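Local coordinates for protein haloacid delahogenase-like family hydrolase (Xanthomonas campestris pv. campestris, PDB 2PKE) that probably acts as a magnesium-dependent phosphatase of the haloacid dehalogenase superfamily, at residues Arg181-Gly186 with Gly200-Tyr205; Ile13-Phe18 with Phe175-Glu180. All coordinates share one frame; numbering follows the deposited sequence.

Contact 1: Arg181-Gly186 with Gly200-Tyr205; sequences RFVMIG and GGWGIY
Four backbone hydrogen bonds join Phe-182, Met-184 and Gly-186 to Trp-202 and Ile-204, a ladder in which each strand alternately gives and receives. Trp-202 N donates to Phe-182 O (3.1 Å), and Met-184 N returns a bond to Trp-202 O. Ile-204 N to Met-184 O is the shortest and straightest, 2.8 Å with 173° at the hydrogen, and Gly-186 N closes the series on Ile-204 O. CA-H...O contacts mostly add to the same acceptors, as where Val-183 CA lies 3.4 Å from Trp-202 O.

Apolar packing gathers on the face carrying Val-183, Ile-185, Trp-202 and Ile-204, which helix 236-250 helps to cover. With CG1 of Ile-204 turned anti to the carbonyl carbon (chi1 -67°), its CD1 reaches both Ile-185 CG1 (3.8 Å) and Val-183 CG1 (3.9 Å); the two isoleucine side chains run alongside each other in the same direction. Val-183 CG2 meets Trp-202 CB.

The indole makes a polar contact of another kind: Phe-182 O lies in the plane of the ring, at its edge, 3.3 Å from Trp-202 CD1, while NE1 is hydrogen-bonded to Glu-180 O. On the other face, Met-184, a selenomethionine, leans onto helix 189-198. That helix ends in a Schellman motif at Gly-200 and links the strands as a parallel beta-alpha-beta unit of the Rossmann-like HAD fold; strand 182-186 of this unit brings Gly-186 close to the magnesium site.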
ATOM      1  N   ARG A 181       0.686 -23.653  13.222  1.00 19.00           N
ATOM      2  CA  ARG A 181      -0.746 -23.658  13.052  1.00 20.55           C
ATOM      3  C   ARG A 181      -1.205 -22.844  11.838  1.00 20.28           C
ATOM      4  O   ARG A 181      -2.384 -22.550  11.717  1.00 18.28           O
ATOM      5  CB  ARG A 181      -1.418 -23.152  14.324  1.00 18.13           C
ATOM      6  CG  ARG A 181      -1.010 -23.927  15.539  1.00 19.02           C
ATOM      7  CD  ARG A 181      -1.904 -23.662  16.741  1.00 26.16           C
ATOM      8  NE  ARG A 181      -1.241 -24.170  17.941  1.00 31.33           N
ATOM      9  CZ  ARG A 181      -1.322 -23.649  19.159  1.00 38.54           C
ATOM     10  NH1 ARG A 181      -2.056 -22.579  19.411  1.00 39.55           N
ATOM     11  NH2 ARG A 181      -0.639 -24.209  20.151  1.00 45.70           N
ATOM     12  N   PHE A 182      -0.290 -22.567  10.892  1.00 17.72           N
ATOM     13  CA  PHE A 182      -0.585 -21.805   9.716  1.00 19.65           C
ATOM     14  C   PHE A 182      -0.130 -22.534   8.471  1.00 18.43           C
ATOM     15  O   PHE A 182       0.973 -23.085   8.443  1.00 17.46           O
ATOM     16  CB  PHE A 182       0.064 -20.426   9.858  1.00 19.35           C
ATOM     17  CG  PHE A 182       0.021 -19.594   8.643  1.00 19.83           C
ATOM     18  CD1 PHE A 182      -1.150 -19.008   8.192  1.00 18.99           C
ATOM     19  CD2 PHE A 182       1.176 -19.372   7.945  1.00 15.97           C
ATOM     20  CE1 PHE A 182      -1.137 -18.206   7.064  1.00 18.29           C
ATOM     21  CE2 PHE A 182       1.199 -18.571   6.833  1.00 22.23           C
ATOM     22  CZ  PHE A 182       0.030 -17.960   6.407  1.00 18.32           C
ATOM     23  N   VAL A 183      -1.020 -22.572   7.477  1.00 19.47           N
ATOM     24  CA  VAL A 183      -0.712 -23.054   6.139  1.00 21.83           C
ATOM     25  C   VAL A 183      -0.839 -21.869   5.193  1.00 19.44           C
ATOM     26  O   VAL A 183      -1.799 -21.130   5.244  1.00 23.28           O
ATOM     27  CB  VAL A 183      -1.681 -24.193   5.662  1.00 24.36           C
ATOM     28  CG1 VAL A 183      -1.237 -24.737   4.328  1.00 22.44           C
ATOM     29  CG2 VAL A 183      -1.734 -25.355   6.678  1.00 30.03           C
HETATM   30  N   MSE A 184       0.114 -21.735   4.285  1.00 18.35           N
HETATM   31  CA  MSE A 184       0.047 -20.717   3.234  1.00 21.07           C
HETATM   32  C   MSE A 184      -0.111 -21.384   1.864  1.00 19.79           C
HETATM   33  O   MSE A 184       0.646 -22.334   1.563  1.00 20.01           O
HETATM   34  CB  MSE A 184       1.306 -19.861   3.255  1.00 20.53           C
HETATM   35  CG  MSE A 184       1.334 -18.821   2.116  1.00 20.51           C
HETATM   36 SE   MSE A 184       0.120 -17.315   2.283  0.75 16.86          SE
HETATM   37  CE  MSE A 184       0.779 -16.594   0.615  1.00 11.69           C
ATOM     38  N   ILE A 185      -1.070 -20.873   1.057  1.00 18.15           N
ATOM     39  CA  ILE A 185      -1.340 -21.396  -0.297  1.00 17.74           C
ATOM     40  C   ILE A 185      -0.901 -20.375  -1.326  1.00 19.86           C
ATOM     41  O   ILE A 185      -1.316 -19.222  -1.272  1.00 17.36           O
ATOM     42  CB  ILE A 185      -2.816 -21.749  -0.528  1.00 19.19           C
ATOM     43  CG1 ILE A 185      -3.329 -22.758   0.511  1.00 17.92           C
ATOM     44  CG2 ILE A 185      -3.023 -22.289  -1.967  1.00 18.71           C
ATOM     45  CD1 ILE A 185      -4.764 -23.157   0.333  1.00 21.40           C
ATOM     46  N   GLY A 186      -0.039 -20.785  -2.251  1.00 18.10           N
ATOM     47  CA  GLY A 186       0.364 -19.896  -3.317  1.00 19.29           C
ATOM     48  C   GLY A 186       1.040 -20.532  -4.507  1.00 19.61           C
ATOM     49  O   GLY A 186       1.328 -21.718  -4.531  1.00 21.12           O
ATOM     50  N   GLY A 200       8.601 -22.123  10.210  1.00 20.67           N
ATOM     51  CA  GLY A 200       8.021 -23.297  10.846  1.00 20.75           C
ATOM     52  C   GLY A 200       6.589 -23.604  10.428  1.00 18.77           C
ATOM     53  O   GLY A 200       5.925 -24.410  11.064  1.00 19.20           O
ATOM     54  N   GLY A 201       6.130 -22.976   9.354  1.00 17.77           N
ATOM     55  CA  GLY A 201       4.743 -23.171   8.871  1.00 15.88           C
ATOM     56  C   GLY A 201       4.649 -24.272   7.841  1.00 19.19           C
ATOM     57  O   GLY A 201       5.585 -25.053   7.630  1.00 18.59           O
ATOM     58  N   TRP A 202       3.496 -24.324   7.216  1.00 18.13           N
ATOM     59  CA  TRP A 202       3.160 -25.322   6.253  1.00 17.84           C
ATOM     60  C   TRP A 202       2.781 -24.629   4.977  1.00 18.97           C
ATOM     61  O   TRP A 202       2.420 -23.477   4.970  1.00 23.07           O
ATOM     62  CB  TRP A 202       1.975 -26.161   6.721  1.00 18.04           C
ATOM     63  CG  TRP A 202       2.158 -26.734   8.102  1.00 21.62           C
ATOM     64  CD1 TRP A 202       1.892 -26.121   9.269  1.00 19.58           C
ATOM     65  CD2 TRP A 202       2.634 -28.036   8.429  1.00 16.83           C
ATOM     66  NE1 TRP A 202       2.170 -26.948  10.321  1.00 23.30           N
ATOM     67  CE2 TRP A 202       2.618 -28.139   9.839  1.00 21.27           C
ATOM     68  CE3 TRP A 202       3.067 -29.132   7.677  1.00 25.81           C
ATOM     69  CZ2 TRP A 202       3.065 -29.271  10.514  1.00 24.99           C
ATOM     70  CZ3 TRP A 202       3.508 -30.271   8.359  1.00 24.75           C
ATOM     71  CH2 TRP A 202       3.481 -30.334   9.762  1.00 24.05           C
ATOM     72  N   GLY A 203       2.898 -25.361   3.880  1.00 20.87           N
ATOM     73  CA  GLY A 203       2.763 -24.804   2.564  1.00 19.58           C
ATOM     74  C   GLY A 203       1.946 -25.673   1.645  1.00 17.78           C
ATOM     75  O   GLY A 203       2.042 -26.895   1.668  1.00 20.72           O
ATOM     76  N   ILE A 204       1.160 -25.024   0.814  1.00 19.51           N
ATOM     77  CA  ILE A 204       0.568 -25.646  -0.365  1.00 19.59           C
ATOM     78  C   ILE A 204       1.014 -24.851  -1.617  1.00 20.02           C
ATOM     79  O   ILE A 204       0.787 -23.636  -1.725  1.00 18.20           O
ATOM     80  CB  ILE A 204      -0.934 -25.692  -0.279  1.00 18.57           C
ATOM     81  CG1 ILE A 204      -1.359 -26.652   0.856  1.00 22.21           C
ATOM     82  CG2 ILE A 204      -1.561 -26.086  -1.630  1.00 15.80           C
ATOM     83  CD1 ILE A 204      -2.854 -26.490   1.228  1.00 17.34           C
ATOM     84  N   TYR A 205       1.635 -25.574  -2.527  1.00 17.77           N
ATOM     85  CA  TYR A 205       2.214 -25.066  -3.754  1.00 19.20           C
ATOM     86  C   TYR A 205       1.374 -25.455  -4.954  1.00 20.17           C
ATOM     87  O   TYR A 205       1.280 -26.629  -5.291  1.00 22.92           O
ATOM     88  CB  TYR A 205       3.576 -25.638  -3.920  1.00 22.09           C
ATOM     89  CG  TYR A 205       4.302 -25.247  -5.194  1.00 18.75           C
ATOM     90  CD1 TYR A 205       4.291 -23.935  -5.637  1.00 27.57           C
ATOM     91  CD2 TYR A 205       5.032 -26.185  -5.921  1.00 25.89           C
ATOM     92  CE1 TYR A 205       4.982 -23.567  -6.789  1.00 18.96           C
ATOM     93  CE2 TYR A 205       5.714 -25.846  -7.069  1.00 23.05           C
ATOM     94  CZ  TYR A 205       5.684 -24.535  -7.504  1.00 26.62           C
ATOM     95  OH  TYR A 205       6.375 -24.146  -8.632  1.00 26.19           O
TER

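Contact 2: Ile13-Phe18 with Phe175-Glu180; sequences IQLVGF and FDLPAE
Leu-15 stands across Phe-175 at about a right angle and sets one methyl over the ring. The touching branch is CD2, which sits 3.8 Å from the centroid of the Phe-175 ring and 25° off its normal, a CH-pi contact displaced toward the CD2-CE2 rim; the nearest ring atom, Phe-175 CD2, is 3.5 Å from Leu-15 CD2. The leucine's first torsion, with CG anti to the backbone N (chi1 -180°), helps to carry the methyl there.

Leu-177 comes in from the loop that follows helix 165-175 and divides its two methyls between neighbours. Its CD2 presses against Leu-15 CB at 3.4 Å, tighter than usual for two carbons, while Leu-177 CD1 rests on Gln-14 CB at 3.9 Å. The side chains of Gln-14 and Leu-177 again cross at about a right angle, and the glutamine contributes its aliphatic root; its amide leads away, with NE2 bonded to Arg-8 O.

At the far end Ile-13 lays its CD1 methyl 3.3 Å from Glu-180 O, carbon against carbonyl oxygen. Asp-176, at positive phi between Phe-175 and Leu-177, is the C-prime residue of the Schellman motif that ends helix 165-175.

Within these two segments the contact is largely apolar and probably rests on shape fit and exclusion of water; directed bonds come just beyond, from Gln-14 and Leu-15 to the backbone of Arg-181.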
ATOM      1  N   ILE A  13      -3.987 -27.041  12.697  1.00 23.79           N
ATOM      2  CA  ILE A  13      -3.904 -25.842  11.858  1.00 20.04           C
ATOM      3  C   ILE A  13      -5.117 -24.934  12.166  1.00 21.65           C
ATOM      4  O   ILE A  13      -6.238 -25.409  12.283  1.00 22.42           O
ATOM      5  CB  ILE A  13      -3.858 -26.217  10.346  1.00 20.30           C
ATOM      6  CG1 ILE A  13      -2.580 -26.966   9.968  1.00 21.96           C
ATOM      7  CG2 ILE A  13      -4.129 -24.970   9.405  1.00 15.46           C
ATOM      8  CD1 ILE A  13      -1.339 -26.313  10.373  1.00 18.36           C
ATOM      9  N   GLN A  14      -4.893 -23.639  12.321  1.00 21.48           N
ATOM     10  CA  GLN A  14      -5.974 -22.711  12.649  1.00 19.80           C
ATOM     11  C   GLN A  14      -6.214 -21.649  11.588  1.00 20.98           C
ATOM     12  O   GLN A  14      -7.278 -21.037  11.579  1.00 22.93           O
ATOM     13  CB  GLN A  14      -5.673 -22.007  13.980  1.00 18.68           C
ATOM     14  CG  GLN A  14      -5.479 -22.923  15.184  1.00 20.49           C
ATOM     15  CD  GLN A  14      -6.730 -23.574  15.629  1.00 21.43           C
ATOM     16  OE1 GLN A  14      -7.832 -23.088  15.330  1.00 28.08           O
ATOM     17  NE2 GLN A  14      -6.602 -24.681  16.388  1.00 17.10           N
ATOM     18  N   LEU A  15      -5.236 -21.413  10.706  1.00 19.27           N
ATOM     19  CA  LEU A  15      -5.297 -20.306   9.792  1.00 19.46           C
ATOM     20  C   LEU A  15      -4.744 -20.715   8.438  1.00 20.28           C
ATOM     21  O   LEU A  15      -3.723 -21.341   8.364  1.00 15.41           O
ATOM     22  CB  LEU A  15      -4.529 -19.109  10.326  1.00 21.08           C
ATOM     23  CG  LEU A  15      -4.492 -17.844   9.480  1.00 22.39           C
ATOM     24  CD1 LEU A  15      -5.875 -17.155   9.295  1.00 19.02           C
ATOM     25  CD2 LEU A  15      -3.496 -16.813  10.064  1.00 22.00           C
ATOM     26  N   VAL A  16      -5.461 -20.395   7.380  1.00 20.82           N
ATOM     27  CA  VAL A  16      -4.992 -20.696   6.048  1.00 19.42           C
ATOM     28  C   VAL A  16      -4.854 -19.375   5.304  1.00 19.66           C
ATOM     29  O   VAL A  16      -5.808 -18.607   5.202  1.00 21.94           O
ATOM     30  CB  VAL A  16      -5.920 -21.642   5.320  1.00 21.60           C
ATOM     31  CG1 VAL A  16      -5.354 -21.948   3.925  1.00 12.44           C
ATOM     32  CG2 VAL A  16      -6.138 -22.927   6.126  1.00 15.34           C
ATOM     33  N   GLY A  17      -3.655 -19.122   4.805  1.00 16.71           N
ATOM     34  CA  GLY A  17      -3.376 -17.929   4.080  1.00 18.21           C
ATOM     35  C   GLY A  17      -3.408 -18.245   2.613  1.00 20.44           C
ATOM     36  O   GLY A  17      -3.062 -19.351   2.225  1.00 19.47           O
ATOM     37  N   PHE A  18      -3.846 -17.276   1.792  1.00 18.29           N
ATOM     38  CA  PHE A  18      -3.896 -17.434   0.369  1.00 17.96           C
ATOM     39  C   PHE A  18      -3.140 -16.294  -0.269  1.00 15.59           C
ATOM     40  O   PHE A  18      -3.373 -15.126   0.069  1.00 20.17           O
ATOM     41  CB  PHE A  18      -5.341 -17.378  -0.137  1.00 21.22           C
ATOM     42  CG  PHE A  18      -6.193 -18.521   0.331  1.00 17.07           C
ATOM     43  CD1 PHE A  18      -6.783 -18.504   1.572  1.00 20.70           C
ATOM     44  CD2 PHE A  18      -6.369 -19.629  -0.472  1.00 19.52           C
ATOM     45  CE1 PHE A  18      -7.566 -19.583   1.995  1.00 18.47           C
ATOM     46  CE2 PHE A  18      -7.151 -20.678  -0.052  1.00 16.00           C
ATOM     47  CZ  PHE A  18      -7.746 -20.638   1.192  1.00 15.87           C
ATOM     48  N   PHE A 175      -1.938 -12.151  14.581  1.00 24.46           N
ATOM     49  CA  PHE A 175      -2.986 -13.138  14.785  1.00 24.47           C
ATOM     50  C   PHE A 175      -2.764 -13.918  16.061  1.00 25.96           C
ATOM     51  O   PHE A 175      -3.638 -14.698  16.454  1.00 25.88           O
ATOM     52  CB  PHE A 175      -3.008 -14.166  13.662  1.00 26.33           C
ATOM     53  CG  PHE A 175      -3.567 -13.657  12.370  1.00 29.00           C
ATOM     54  CD1 PHE A 175      -4.905 -13.283  12.285  1.00 34.04           C
ATOM     55  CD2 PHE A 175      -2.778 -13.615  11.230  1.00 23.41           C
ATOM     56  CE1 PHE A 175      -5.433 -12.829  11.092  1.00 40.46           C
ATOM     57  CE2 PHE A 175      -3.296 -13.164  10.032  1.00 33.02           C
ATOM     58  CZ  PHE A 175      -4.631 -12.762   9.972  1.00 33.81           C
ATOM     59  N   ASP A 176      -1.593 -13.751  16.675  1.00 23.59           N
ATOM     60  CA  ASP A 176      -1.251 -14.382  17.945  1.00 25.73           C
ATOM     61  C   ASP A 176      -1.225 -15.885  17.737  1.00 23.74           C
ATOM     62  O   ASP A 176      -1.696 -16.648  18.551  1.00 23.19           O
ATOM     63  CB  ASP A 176      -2.255 -13.984  19.028  1.00 27.74           C
ATOM     64  CG  ASP A 176      -1.643 -13.892  20.415  1.00 31.10           C
ATOM     65  OD1 ASP A 176      -1.121 -14.893  20.946  1.00 31.10           O
ATOM     66  OD2 ASP A 176      -1.714 -12.803  21.003  1.00 38.83           O
ATOM     67  N   LEU A 177      -0.600 -16.305  16.653  1.00 25.23           N
ATOM     68  CA  LEU A 177      -0.671 -17.691  16.228  1.00 26.92           C
ATOM     69  C   LEU A 177       0.748 -18.146  15.959  1.00 22.33           C
ATOM     70  O   LEU A 177       1.482 -17.401  15.329  1.00 26.72           O
ATOM     71  CB  LEU A 177      -1.508 -17.745  14.936  1.00 26.24           C
ATOM     72  CG  LEU A 177      -2.045 -19.106  14.539  1.00 33.56           C
ATOM     73  CD1 LEU A 177      -3.143 -19.504  15.507  1.00 34.89           C
ATOM     74  CD2 LEU A 177      -2.506 -19.116  13.070  1.00 30.35           C
ATOM     75  N   PRO A 178       1.147 -19.336  16.443  1.00 22.49           N
ATOM     76  CA  PRO A 178       2.477 -19.810  16.080  1.00 23.90           C
ATOM     77  C   PRO A 178       2.433 -20.371  14.672  1.00 22.77           C
ATOM     78  O   PRO A 178       1.361 -20.769  14.208  1.00 23.07           O
ATOM     79  CB  PRO A 178       2.759 -20.897  17.082  1.00 22.44           C
ATOM     80  CG  PRO A 178       1.444 -21.349  17.561  1.00 24.19           C
ATOM     81  CD  PRO A 178       0.433 -20.319  17.288  1.00 25.26           C
ATOM     82  N   ALA A 179       3.589 -20.385  14.005  1.00 23.63           N
ATOM     83  CA  ALA A 179       3.638 -20.754  12.603  1.00 22.63           C
ATOM     84  C   ALA A 179       3.218 -22.185  12.338  1.00 19.93           C
ATOM     85  O   ALA A 179       2.688 -22.457  11.265  1.00 20.44           O
ATOM     86  CB  ALA A 179       5.022 -20.466  12.017  1.00 21.07           C
ATOM     87  N   GLU A 180       3.403 -23.102  13.286  1.00 18.67           N
ATOM     88  CA  GLU A 180       2.975 -24.501  13.062  1.00 17.06           C
ATOM     89  C   GLU A 180       1.452 -24.704  12.949  1.00 17.87           C
ATOM     90  O   GLU A 180       0.997 -25.815  12.637  1.00 20.70           O
ATOM     91  CB  GLU A 180       3.528 -25.473  14.099  1.00 19.52           C
ATOM     92  CG  GLU A 180       2.949 -25.282  15.551  1.00 22.20           C
ATOM     93  CD  GLU A 180       3.746 -24.326  16.395  1.00 27.05           C
ATOM     94  OE1 GLU A 180       4.649 -23.634  15.850  1.00 38.63           O
ATOM     95  OE2 GLU A 180       3.450 -24.244  17.609  1.00 38.19           O
TER

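In the fold
Both contacts reach one parallel sheet, contact 2 through strand 15-18 alone and contact 1 through both of its strands; their centres are about 8 Å apart, and strand 15-18 neighbours 182-186, which in turn neighbours 202-205. Along the chain they come in series: contact 2 is completed at Glu-180, and contact 1 opens at the very next residue. Backbone bonds probably tie them together, with Gly-17 O accepting from Ile-185 N and Gly-17 N donating to Val-183 O, and Ile-13 CD1 packs on Trp-202 CD1. Contact 2 lies toward the strand starts, away from the metal; strands 15-18 and 182-186 then run to Asp-19, Asp-21 and Asn-187, the residues that bind magnesium.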